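Local coordinates for disulfide isomerase DsbG N-terminal domain-containing protein (Helicobacter pylori, PDB 3TDG), which probably acts as a periplasmic thiol-disulfide oxidoreductase of the DsbG type, with a thioredoxin-fold domain and reductase activity, at residues N120-N129 / V253-Y263; I153-H161 / L186-A194. All coordinates share one frame; numbering follows the deposited sequence.

Interaction 1. Residues N120-N129 / V253-Y263; sequences NSAKLNAIFN and VIKGVPFLYHY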
loop_
_atom_site.group_PDB
_atom_site.type_symbol
_atom_site.label_atom_id
_atom_site.label_comp_id
_atom_site.label_asym_id
_atom_site.label_seq_id
_atom_site.Cartn_x
_atom_site.Cartn_y
_atom_site.Cartn_z
ATOM N N ASN A 120 -7.419 -1.092 -14.731
ATOM C CA ASN A 120 -8.808 -1.425 -14.467
ATOM C C ASN A 120 -9.335 -2.474 -15.460
ATOM O O ASN A 120 -9.998 -3.422 -15.060
ATOM C CB ASN A 120 -9.691 -0.172 -14.454
ATOM C CG ASN A 120 -10.962 -0.390 -13.682
ATOM O OD1 ASN A 120 -10.939 -0.500 -12.458
ATOM N ND2 ASN A 120 -12.079 -0.478 -14.392
ATOM N N SER A 121 -9.019 -2.312 -16.744
ATOM C CA SER A 121 -9.404 -3.305 -17.748
ATOM C C SER A 121 -8.815 -4.688 -17.444
ATOM O O SER A 121 -9.528 -5.701 -17.503
ATOM C CB SER A 121 -9.024 -2.852 -19.161
ATOM O OG SER A 121 -9.847 -1.769 -19.566
ATOM N N ALA A 122 -7.527 -4.717 -17.099
ATOM C CA ALA A 122 -6.844 -5.982 -16.793
ATOM C C ALA A 122 -7.428 -6.648 -15.537
ATOM O O ALA A 122 -7.528 -7.868 -15.470
ATOM C CB ALA A 122 -5.332 -5.773 -16.653
ATOM N N LYS A 123 -7.813 -5.846 -14.547
ATOM C CA LYS A 123 -8.489 -6.384 -13.365
ATOM C C LYS A 123 -9.844 -7.003 -13.723
ATOM O O LYS A 123 -10.191 -8.054 -13.200
ATOM C CB LYS A 123 -8.646 -5.333 -12.274
ATOM C CG LYS A 123 -7.362 -5.084 -11.512
ATOM C CD LYS A 123 -7.547 -4.119 -10.368
ATOM C CE LYS A 123 -6.228 -3.948 -9.649
ATOM N NZ LYS A 123 -6.243 -2.689 -8.894
ATOM N N LEU A 124 -10.573 -6.354 -14.630
ATOM C CA LEU A 124 -11.860 -6.846 -15.121
ATOM C C LEU A 124 -11.722 -8.167 -15.879
ATOM O O LEU A 124 -12.412 -9.145 -15.553
ATOM C CB LEU A 124 -12.566 -5.795 -15.979
ATOM C CG LEU A 124 -13.294 -4.686 -15.199
ATOM C CD1 LEU A 124 -13.721 -3.549 -16.136
ATOM C CD2 LEU A 124 -14.507 -5.235 -14.422
ATOM N N ASN A 125 -10.836 -8.187 -16.880
ATOM C CA ASN A 125 -10.457 -9.420 -17.563
ATOM C C ASN A 125 -10.123 -10.554 -16.609
ATOM O O ASN A 125 -10.556 -11.680 -16.830
ATOM C CB ASN A 125 -9.264 -9.191 -18.478
ATOM C CG ASN A 125 -9.612 -8.385 -19.683
ATOM O OD1 ASN A 125 -10.763 -8.022 -19.895
ATOM N ND2 ASN A 125 -8.610 -8.095 -20.501
ATOM N N ALA A 126 -9.359 -10.268 -15.559
ATOM C CA ALA A 126 -9.026 -11.288 -14.566
ATOM C C ALA A 126 -10.253 -11.760 -13.768
ATOM O O ALA A 126 -10.389 -12.955 -13.476
ATOM C CB ALA A 126 -7.956 -10.804 -13.635
ATOM N N ILE A 127 -11.133 -10.822 -13.404
ATOM C CA ILE A 127 -12.394 -11.197 -12.757
ATOM C C ILE A 127 -13.179 -12.180 -13.624
ATOM O O ILE A 127 -13.554 -13.244 -13.149
ATOM C CB ILE A 127 -13.258 -9.975 -12.361
ATOM C CG1 ILE A 127 -12.618 -9.278 -11.155
ATOM C CG2 ILE A 127 -14.715 -10.418 -12.040
ATOM C CD1 ILE A 127 -13.127 -7.866 -10.927
ATOM N N PHE A 128 -13.387 -11.840 -14.889
ATOM C CA PHE A 128 -14.151 -12.691 -15.782
ATOM C C PHE A 128 -13.493 -14.021 -16.165
ATOM O O PHE A 128 -14.200 -14.992 -16.457
ATOM C CB PHE A 128 -14.607 -11.909 -17.006
ATOM C CG PHE A 128 -15.596 -10.846 -16.667
ATOM C CD1 PHE A 128 -16.873 -11.193 -16.233
ATOM C CD2 PHE A 128 -15.240 -9.499 -16.714
ATOM C CE1 PHE A 128 -17.796 -10.222 -15.874
ATOM C CE2 PHE A 128 -16.155 -8.514 -16.353
ATOM C CZ PHE A 128 -17.437 -8.878 -15.932
ATOM N N ASN A 129 -12.158 -14.053 -16.157
ATOM C CA ASN A 129 -11.398 -15.277 -16.425
ATOM C C ASN A 129 -11.390 -16.220 -15.243
ATOM O O ASN A 129 -11.149 -17.402 -15.400
ATOM C CB ASN A 129 -9.949 -14.950 -16.823
ATOM C CG ASN A 129 -9.857 -14.268 -18.169
ATOM O OD1 ASN A 129 -10.670 -14.519 -19.071
ATOM N ND2 ASN A 129 -8.874 -13.388 -18.316
ATOM N N VAL A 253 -13.793 -3.342 -7.874
ATOM C CA VAL A 253 -13.685 -2.901 -9.260
ATOM C C VAL A 253 -15.064 -2.937 -9.933
ATOM O O VAL A 253 -15.341 -2.159 -10.854
ATOM C CB VAL A 253 -12.674 -3.762 -10.023
ATOM C CG1 VAL A 253 -12.796 -3.569 -11.532
ATOM C CG2 VAL A 253 -11.239 -3.437 -9.551
ATOM N N ILE A 254 -15.906 -3.871 -9.491
ATOM C CA ILE A 254 -17.312 -3.929 -9.905
ATOM C C ILE A 254 -18.103 -3.639 -8.634
ATOM O O ILE A 254 -17.955 -4.344 -7.629
ATOM C CB ILE A 254 -17.704 -5.319 -10.486
ATOM C CG1 ILE A 254 -16.832 -5.663 -11.704
ATOM C CG2 ILE A 254 -19.206 -5.372 -10.826
ATOM C CD1 ILE A 254 -17.158 -7.009 -12.398
ATOM N N LYS A 255 -18.905 -2.580 -8.671
ATOM C CA LYS A 255 -19.570 -2.084 -7.474
ATOM C C LYS A 255 -21.103 -2.262 -7.508
ATOM O O LYS A 255 -21.770 -1.997 -6.515
ATOM C CB LYS A 255 -19.224 -0.606 -7.255
ATOM C CG LYS A 255 -17.726 -0.292 -7.246
ATOM C CD LYS A 255 -17.427 1.147 -6.781
ATOM C CE LYS A 255 -17.679 1.353 -5.275
ATOM N NZ LYS A 255 -17.073 0.272 -4.433
ATOM N N GLY A 256 -21.652 -2.700 -8.639
ATOM C CA GLY A 256 -23.101 -2.881 -8.752
ATOM C C GLY A 256 -23.556 -3.516 -10.044
ATOM O O GLY A 256 -22.748 -3.831 -10.932
ATOM N N VAL A 257 -24.866 -3.699 -10.153
ATOM C CA VAL A 257 -25.457 -4.379 -11.300
ATOM C C VAL A 257 -26.626 -3.545 -11.845
ATOM O O VAL A 257 -27.162 -2.718 -11.127
ATOM C CB VAL A 257 -25.950 -5.794 -10.925
ATOM C CG1 VAL A 257 -24.770 -6.703 -10.462
ATOM C CG2 VAL A 257 -27.043 -5.729 -9.846
ATOM N N PRO A 258 -27.013 -3.745 -13.119
ATOM C CA PRO A 258 -26.336 -4.583 -14.113
ATOM C C PRO A 258 -25.000 -3.947 -14.510
ATOM O O PRO A 258 -24.925 -2.733 -14.705
ATOM C CB PRO A 258 -27.306 -4.591 -15.299
ATOM C CG PRO A 258 -28.178 -3.377 -15.109
ATOM C CD PRO A 258 -28.246 -3.126 -13.639
ATOM N N PHE A 259 -23.956 -4.760 -14.597
ATOM C CA PHE A 259 -22.646 -4.302 -15.040
ATOM C C PHE A 259 -22.374 -4.899 -16.423
ATOM O O PHE A 259 -22.347 -6.125 -16.588
ATOM C CB PHE A 259 -21.590 -4.733 -14.025
ATOM C CG PHE A 259 -20.197 -4.273 -14.348
ATOM C CD1 PHE A 259 -19.674 -3.139 -13.736
ATOM C CD2 PHE A 259 -19.397 -4.987 -15.238
ATOM C CE1 PHE A 259 -18.378 -2.696 -14.021
ATOM C CE2 PHE A 259 -18.099 -4.564 -15.534
ATOM C CZ PHE A 259 -17.587 -3.412 -14.927
ATOM N N LEU A 260 -22.195 -4.042 -17.424
ATOM C CA LEU A 260 -21.858 -4.523 -18.758
ATOM C C LEU A 260 -20.379 -4.271 -19.067
ATOM O O LEU A 260 -19.814 -3.238 -18.674
ATOM C CB LEU A 260 -22.758 -3.893 -19.814
ATOM C CG LEU A 260 -24.196 -4.392 -19.953
ATOM C CD1 LEU A 260 -25.027 -4.166 -18.683
ATOM C CD2 LEU A 260 -24.863 -3.701 -21.143
ATOM N N TYR A 261 -19.746 -5.221 -19.743
ATOM C CA TYR A 261 -18.328 -5.101 -20.085
ATOM C C TYR A 261 -18.065 -5.740 -21.439
ATOM O O TYR A 261 -18.276 -6.953 -21.625
ATOM C CB TYR A 261 -17.448 -5.721 -18.992
ATOM C CG TYR A 261 -15.952 -5.672 -19.252
ATOM C CD1 TYR A 261 -15.275 -4.449 -19.414
ATOM C CD2 TYR A 261 -15.204 -6.849 -19.319
ATOM C CE1 TYR A 261 -13.889 -4.411 -19.654
ATOM C CE2 TYR A 261 -13.833 -6.828 -19.550
ATOM C CZ TYR A 261 -13.175 -5.610 -19.719
ATOM O OH TYR A 261 -11.811 -5.609 -19.947
ATOM N N HIS A 262 -17.655 -4.904 -22.396
ATOM C CA HIS A 262 -17.178 -5.381 -23.696
ATOM C C HIS A 262 -15.780 -5.932 -23.515
ATOM O O HIS A 262 -14.874 -5.204 -23.120
ATOM C CB HIS A 262 -17.185 -4.257 -24.736
ATOM C CG HIS A 262 -18.559 -3.876 -25.187
ATOM N ND1 HIS A 262 -19.232 -4.561 -26.175
ATOM C CD2 HIS A 262 -19.398 -2.900 -24.764
ATOM C CE1 HIS A 262 -20.425 -4.020 -26.350
ATOM N NE2 HIS A 262 -20.552 -3.013 -25.503
ATOM N N TYR A 263 -15.622 -7.232 -23.780
ATOM C CA TYR A 263 -14.332 -7.918 -23.679
ATOM C C TYR A 263 -13.673 -8.004 -25.056
ATOM O O TYR A 263 -13.617 -7.019 -25.798
ATOM C CB TYR A 263 -14.533 -9.329 -23.112
ATOM C CG TYR A 263 -13.258 -10.087 -22.757
ATOM C CD1 TYR A 263 -12.981 -10.427 -21.425
ATOM C CD2 TYR A 263 -12.342 -10.491 -23.750
ATOM C CE1 TYR A 263 -11.828 -11.133 -21.082
ATOM C CE2 TYR A 263 -11.179 -11.199 -23.418
ATOM C CZ TYR A 263 -10.931 -11.515 -22.078
ATOM O OH TYR A 263 -9.790 -12.209 -21.719
HETATM O O HOH W 1 -14.859 -0.891 -13.169
#

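Interaction 2. Residues I153-H161 / L186-A194; sequences IVSDPMCPH and LGVNSAKKA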
loop_
_atom_site.group_PDB
_atom_site.type_symbol
_atom_site.label_atom_id
_atom_site.label_comp_id
_atom_site.label_asym_id
_atom_site.label_seq_id
_atom_site.Cartn_x
_atom_site.Cartn_y
_atom_site.Cartn_z
ATOM N N ILE A 153 -22.397 -9.457 -19.101
ATOM C CA ILE A 153 -23.435 -8.784 -18.328
ATOM C C ILE A 153 -23.546 -9.405 -16.927
ATOM O O ILE A 153 -24.005 -10.536 -16.783
ATOM C CB ILE A 153 -24.794 -8.860 -19.053
ATOM C CG1 ILE A 153 -24.671 -8.292 -20.473
ATOM C CG2 ILE A 153 -25.901 -8.117 -18.233
ATOM C CD1 ILE A 153 -25.932 -8.276 -21.254
ATOM N N VAL A 154 -23.110 -8.685 -15.904
ATOM C CA VAL A 154 -23.250 -9.149 -14.522
ATOM C C VAL A 154 -24.625 -8.676 -14.046
ATOM O O VAL A 154 -24.944 -7.491 -14.149
ATOM C CB VAL A 154 -22.127 -8.657 -13.618
ATOM C CG1 VAL A 154 -22.289 -9.203 -12.175
ATOM C CG2 VAL A 154 -20.752 -9.065 -14.196
ATOM N N SER A 155 -25.439 -9.621 -13.576
ATOM C CA SER A 155 -26.868 -9.412 -13.405
ATOM C C SER A 155 -27.408 -10.199 -12.196
ATOM O O SER A 155 -27.043 -11.367 -11.992
ATOM C CB SER A 155 -27.602 -9.834 -14.671
ATOM O OG SER A 155 -29.013 -9.612 -14.569
ATOM N N ASP A 156 -28.262 -9.541 -11.410
ATOM C CA ASP A 156 -28.889 -10.131 -10.232
ATOM C C ASP A 156 -30.371 -10.345 -10.568
ATOM O O ASP A 156 -31.029 -9.439 -11.065
ATOM C CB ASP A 156 -28.716 -9.200 -9.031
ATOM C CG ASP A 156 -29.163 -9.834 -7.709
ATOM O OD1 ASP A 156 -28.277 -10.095 -6.866
ATOM O OD2 ASP A 156 -30.390 -10.068 -7.510
ATOM N N PRO A 157 -30.892 -11.562 -10.328
ATOM C CA PRO A 157 -32.276 -11.859 -10.693
ATOM C C PRO A 157 -33.358 -11.220 -9.784
ATOM O O PRO A 157 -34.543 -11.336 -10.104
ATOM C CB PRO A 157 -32.337 -13.394 -10.651
ATOM C CG PRO A 157 -31.201 -13.828 -9.793
ATOM C CD PRO A 157 -30.247 -12.675 -9.603
ATOM N N MET A 158 -32.961 -10.570 -8.687
ATOM C CA MET A 158 -33.894 -9.824 -7.822
ATOM C C MET A 158 -33.760 -8.306 -7.999
ATOM O O MET A 158 -34.161 -7.531 -7.140
ATOM C CB MET A 158 -33.712 -10.197 -6.336
ATOM C CG MET A 158 -34.127 -11.643 -5.947
ATOM S SD MET A 158 -35.788 -12.188 -6.440
ATOM C CE MET A 158 -36.797 -11.422 -5.156
ATOM N N CYS A 159 -33.187 -7.872 -9.114
ATOM C CA CYS A 159 -32.903 -6.467 -9.285
ATOM C C CYS A 159 -33.763 -5.941 -10.425
ATOM O O CYS A 159 -33.651 -6.427 -11.545
ATOM C CB CYS A 159 -31.406 -6.285 -9.559
ATOM S SG CYS A 159 -30.872 -4.660 -10.130
ATOM N N PRO A 160 -34.657 -4.968 -10.142
ATOM C CA PRO A 160 -35.483 -4.402 -11.213
ATOM C C PRO A 160 -34.691 -3.809 -12.365
ATOM O O PRO A 160 -35.095 -3.948 -13.514
ATOM C CB PRO A 160 -36.284 -3.315 -10.485
ATOM C CG PRO A 160 -36.496 -3.934 -9.121
ATOM C CD PRO A 160 -35.135 -4.532 -8.816
ATOM N N HIS A 161 -33.561 -3.171 -12.086
ATOM C CA HIS A 161 -32.732 -2.669 -13.194
ATOM C C HIS A 161 -32.149 -3.789 -14.069
ATOM O O HIS A 161 -32.007 -3.644 -15.291
ATOM C CB HIS A 161 -31.661 -1.715 -12.669
ATOM C CG HIS A 161 -32.171 -0.327 -12.448
ATOM N ND1 HIS A 161 -31.745 0.752 -13.196
ATOM C CD2 HIS A 161 -33.112 0.153 -11.596
ATOM C CE1 HIS A 161 -32.380 1.841 -12.792
ATOM N NE2 HIS A 161 -33.217 1.505 -11.826
ATOM N N LEU A 186 -27.660 -9.424 -4.202
ATOM C CA LEU A 186 -28.494 -8.482 -3.439
ATOM C C LEU A 186 -29.137 -9.046 -2.163
ATOM O O LEU A 186 -29.576 -8.289 -1.311
ATOM C CB LEU A 186 -29.515 -7.783 -4.342
ATOM C CG LEU A 186 -28.890 -6.865 -5.407
ATOM C CD1 LEU A 186 -29.973 -6.282 -6.291
ATOM C CD2 LEU A 186 -28.043 -5.752 -4.783
ATOM N N GLY A 187 -29.148 -10.368 -2.020
ATOM C CA GLY A 187 -29.700 -11.022 -0.824
ATOM C C GLY A 187 -29.920 -12.508 -1.033
ATOM O O GLY A 187 -29.412 -13.092 -1.982
ATOM N N VAL A 188 -30.690 -13.120 -0.142
ATOM C CA VAL A 188 -30.886 -14.570 -0.137
ATOM C C VAL A 188 -31.657 -15.061 -1.368
ATOM O O VAL A 188 -31.292 -16.060 -1.984
ATOM C CB VAL A 188 -31.600 -15.030 1.174
ATOM C CG1 VAL A 188 -32.062 -16.479 1.068
ATOM C CG2 VAL A 188 -30.678 -14.850 2.370
ATOM N N ASN A 189 -32.728 -14.362 -1.711
ATOM C CA ASN A 189 -33.533 -14.733 -2.875
ATOM C C ASN A 189 -32.757 -14.636 -4.199
ATOM O O ASN A 189 -33.013 -15.415 -5.125
ATOM C CB ASN A 189 -34.818 -13.907 -2.920
ATOM C CG ASN A 189 -35.837 -14.341 -1.856
ATOM O OD1 ASN A 189 -35.869 -15.505 -1.441
ATOM N ND2 ASN A 189 -36.672 -13.397 -1.414
ATOM N N SER A 190 -31.810 -13.695 -4.262
ATOM C CA SER A 190 -30.900 -13.557 -5.408
ATOM C C SER A 190 -30.064 -14.839 -5.557
ATOM O O SER A 190 -30.068 -15.481 -6.611
ATOM C CB SER A 190 -29.962 -12.354 -5.210
ATOM O OG SER A 190 -30.669 -11.121 -5.163
ATOM N N ALA A 191 -29.391 -15.222 -4.472
ATOM C CA ALA A 191 -28.557 -16.423 -4.453
ATOM C C ALA A 191 -29.361 -17.669 -4.853
ATOM O O ALA A 191 -28.928 -18.477 -5.690
ATOM C CB ALA A 191 -27.903 -16.588 -3.070
ATOM N N LYS A 192 -30.558 -17.791 -4.288
ATOM C CA LYS A 192 -31.436 -18.913 -4.583
ATOM C C LYS A 192 -31.870 -18.944 -6.041
ATOM O O LYS A 192 -31.842 -19.984 -6.686
ATOM C CB LYS A 192 -32.650 -18.854 -3.650
ATOM C CG LYS A 192 -33.599 -20.002 -3.787
ATOM C CD LYS A 192 -34.431 -20.178 -2.500
ATOM C CE LYS A 192 -35.732 -20.927 -2.802
ATOM N NZ LYS A 192 -35.535 -22.092 -3.744
ATOM N N LYS A 193 -32.280 -17.802 -6.573
ATOM C CA LYS A 193 -32.609 -17.739 -7.984
ATOM C C LYS A 193 -31.388 -18.008 -8.866
ATOM O O LYS A 193 -31.483 -18.726 -9.848
ATOM C CB LYS A 193 -33.256 -16.390 -8.321
ATOM C CG LYS A 193 -34.738 -16.307 -7.894
ATOM C CD LYS A 193 -35.478 -15.202 -8.634
ATOM C CE LYS A 193 -36.984 -15.140 -8.211
ATOM N NZ LYS A 193 -37.712 -14.127 -9.019
ATOM N N ALA A 194 -30.243 -17.420 -8.531
ATOM C CA ALA A 194 -29.002 -17.710 -9.282
ATOM C C ALA A 194 -28.700 -19.217 -9.296
ATOM O O ALA A 194 -28.355 -19.771 -10.340
ATOM C CB ALA A 194 -27.812 -16.917 -8.684
HETATM O O HOH W 2 -37.226 -11.489 -9.850
#

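Interaction 1. Residues N120-N129 / V253-Y263
L124 of the long helix 98-129 lies over the ring of Y261, where that helix runs onto the edge strand 259-262 of the thioredoxin-fold sheet. The helix crosses the strand steeply, at -104° between the short axes, so L124 and F128, one turn apart, both face Y261 and F259. L124 CB sits 4.0 Å from the centroid of the Y261 ring and over its face, a CH-pi contact, while CD1 covers the same ring near CE1. Its other methyl, CD2, turns to the hydrophobic cluster, 3.6 Å from F259 CZ and equally close to CG1 of I254. A leucine suits this place because its two branches serve two different neighbours. I254 CG1 in turn lies above the centre of the F259 ring. F128 meets Y261 rim to rim, with planes only 11° apart and CE2 3.5 Å from Y261 CD2; beyond the two segments it also stacks on Y152 of strand 150-155. At the start of 253-263, V253 packs against the helix: CG1 touches L124 CD2 and CG2 the extended chain of K123, whose methylenes give an exposed lysine an apolar flank. A water accepts from N120 ND2 and donates to V253 O. The Y261 side chain reaches past L124, extending straight away from its own backbone nitrogen, which carries the hydroxyl to the polar side of the helix. There Y261 OH donates to N125 OD1 at 2.6 Å, 44° out of the amide's carbonyl plane.

Interaction 2. Residues I153-H161 / L186-A194
D156 OD2 is gripped by two donors, S190 OG at 2.6 Å and the backbone N of M158 at 2.9 Å, just ahead of a CxxC sequence at a helix start, as in thioredoxins, and so probably the redox site. The hydroxyl comes in on the syn lone pair and the amide on the anti one, so the bonds approach this oxygen from different sides and fix the rotation of the carboxylate. The amide bond closes an Asx turn, within a type I beta turn from D156 to C159 that leads from strand 150-155 into helix 160-167. The other oxygen, OD1, accepts from L186 N at 2.8 Å, on its syn side but 35° out of the carboxylate plane, and also from the backbone N of W185. Aspartate suits the spot because its short acid can join the turn to both the loop before helix 188-206 and that helix's first turn. These four donors would be expected to stabilise the buried charge. Around this polar centre the packing is apolar. L186 CD1 lies against C159 CB at 3.6 Å, beside the first cysteine. The ring of P157 slides along K193, CG meeting CB at 3.6 Å. M158 folds back, bent at chi2 and chi3 (-52° and -80°), laying its CG against the N189-S190 backbone and its sulfur across the lysine chain, SD 3.6 Å from K193 CE. K193 itself stretches past the proline to give its ammonium group to I221 O, and a water bridges the same NZ, at 2.8 Å, to P157 O.

Both contacts use the same mixed sheet, in which strands 259-262 and 150-155 are neighbours, and their centres lie about 17 Å apart. Interaction 1 joins the long helix from the N-terminal region to the edge strand, largely through aromatic and aliphatic side chains, with polar groups at its more exposed margins. Interaction 2, more buried overall, is organised round one carboxylate at the end of a strand, which takes bonds from backbone amides and a serine hydroxyl. The two meet directly: F259 O probably accepts from V154 N at 2.8 Å, F128 packs on V154, and P258, preceded by a cis peptide bond, rests on H161 inside the CxxC sequence, a cis-proline placement characteristic of the thioredoxin fold.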